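Local coordinates for protein tartronate semialdehyde reductase (Salmonella typhimurium, PDB 1VPD) that probably reduces tartronate semialdehyde to D-glycerate with NADH or NADPH, the last step in turning galactarate into D-glycerate, at residues 222-225 / 226-230. Residues are numbered along the deposited sequence; the frame is centred on the assembly and turned at random.
Sequences AKAP and MVMDR
Met226, a selenomethionine, runs beside Lys223, the two side chains pointing the same way, with SE 3.8 Å from NZ of Lys223. CG of Met226 also packs 3.5 Å from the carbonyl O of Ala222. Just before it Pro225, having no N-H to give, breaks the bond to the preceding turn, and the helix is kinked there. A long, unbranched, flexible side chain suits position 226, since it can lie along the lysine while NZ goes on to a salt bridge with Asp281. Val227 keeps the regular pattern, its N bonding nearly straight to O of Lys223 at 3.0 Å. Its CG1 stands anti to the backbone N (chi1 174°), which leaves CG2 beside that N and 3.4 Å from the same carbonyl O; the compact branched side chain packs on Met189. Met228, also selenomethionine, bonds through its N to O of Ala224, and its chain bends at chi3 (-73°) to bring CE 3.5 Å from that O and 4.3 Å from CB of Ala224. The small Ala224 lets the bent chain come back over it, and both touch Tyr207. Asp229 N bonds to O of Pro225 at 2.9 Å. Its carboxylate stays alongside, OD2 3.3 Å from Pro225 O; two acceptors so close, near a helix C-terminus, would probably be costly, and Arg299 offsets the charge by a salt bridge to OD1. Arg230 ends the helix in a Schellman motif with a positive phi, for which glycine is the commoner choice; its N and, weakly, NH1 bond to O of Val227, and NH1 pairs with Glu290. The buried side of helix 218-228 thus rests on helices 170-198 and 203-210, while its end is tied to helix 285-293 and the C-terminal tail.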
# COMPACT_ATOMS: atom_id res chain seq x y z
N ALA A 222 8.05 13.83 3.65
CA ALA A 222 8.60 12.56 3.16
C ALA A 222 9.29 12.70 1.81
O ALA A 222 10.35 12.09 1.59
CB ALA A 222 7.52 11.50 3.05
N LYS A 223 8.71 13.49 0.91
CA LYS A 223 9.08 13.49 -0.50
C LYS A 223 9.91 14.68 -0.96
O LYS A 223 10.71 14.53 -1.88
CB LYS A 223 7.84 13.31 -1.38
CG LYS A 223 7.02 12.07 -1.07
CD LYS A 223 7.85 10.78 -1.05
CE LYS A 223 6.99 9.54 -1.04
NZ LYS A 223 7.84 8.30 -1.12
N ALA A 224 9.78 15.85 -0.33
CA ALA A 224 10.57 17.00 -0.79
C ALA A 224 12.07 16.72 -0.67
O ALA A 224 12.83 17.00 -1.61
CB ALA A 224 10.19 18.32 -0.09
N PRO A 225 12.52 16.16 0.46
CA PRO A 225 13.94 15.80 0.59
C PRO A 225 14.39 14.80 -0.48
O PRO A 225 15.50 14.97 -1.02
CB PRO A 225 14.02 15.24 2.01
CG PRO A 225 12.91 15.94 2.73
CD PRO A 225 11.79 15.91 1.71
N MSE A 226 13.56 13.81 -0.80
CA MSE A 226 13.90 12.82 -1.82
C MSE A 226 14.09 13.47 -3.17
O MSE A 226 15.07 13.22 -3.87
CB MSE A 226 12.84 11.72 -1.89
CG MSE A 226 12.74 10.88 -0.64
SE MSE A 226 11.46 9.42 -0.78
CE MSE A 226 12.27 8.38 -2.24
N VAL A 227 13.14 14.31 -3.58
CA VAL A 227 13.26 15.02 -4.84
C VAL A 227 14.55 15.84 -4.88
O VAL A 227 15.30 15.77 -5.85
CB VAL A 227 12.04 15.96 -5.09
CG1 VAL A 227 12.26 16.79 -6.34
CG2 VAL A 227 10.76 15.15 -5.21
N MSE A 228 14.80 16.63 -3.84
CA MSE A 228 15.90 17.56 -3.89
C MSE A 228 17.24 16.83 -3.87
O MSE A 228 18.20 17.30 -4.48
CB MSE A 228 15.78 18.59 -2.76
CG MSE A 228 14.61 19.54 -2.95
SE MSE A 228 14.64 20.94 -1.65
CE MSE A 228 14.12 19.94 -0.14
N ASP A 229 17.27 15.66 -3.23
CA ASP A 229 18.47 14.81 -3.18
C ASP A 229 18.60 13.85 -4.36
O ASP A 229 19.58 13.08 -4.46
CB ASP A 229 18.50 14.01 -1.87
CG ASP A 229 18.74 14.89 -0.66
OD1 ASP A 229 19.29 15.99 -0.81
OD2 ASP A 229 18.38 14.57 0.47
N ARG A 230 17.62 13.90 -5.27
CA ARG A 230 17.58 13.07 -6.48
C ARG A 230 17.51 11.59 -6.11
O ARG A 230 18.08 10.73 -6.79
CB ARG A 230 18.77 13.37 -7.41
CG ARG A 230 19.14 14.86 -7.54
CD ARG A 230 17.92 15.76 -7.88
NE ARG A 230 17.35 15.40 -9.17
CZ ARG A 230 16.17 15.84 -9.62
NH1 ARG A 230 15.42 16.63 -8.86
NH2 ARG A 230 15.77 15.51 -10.83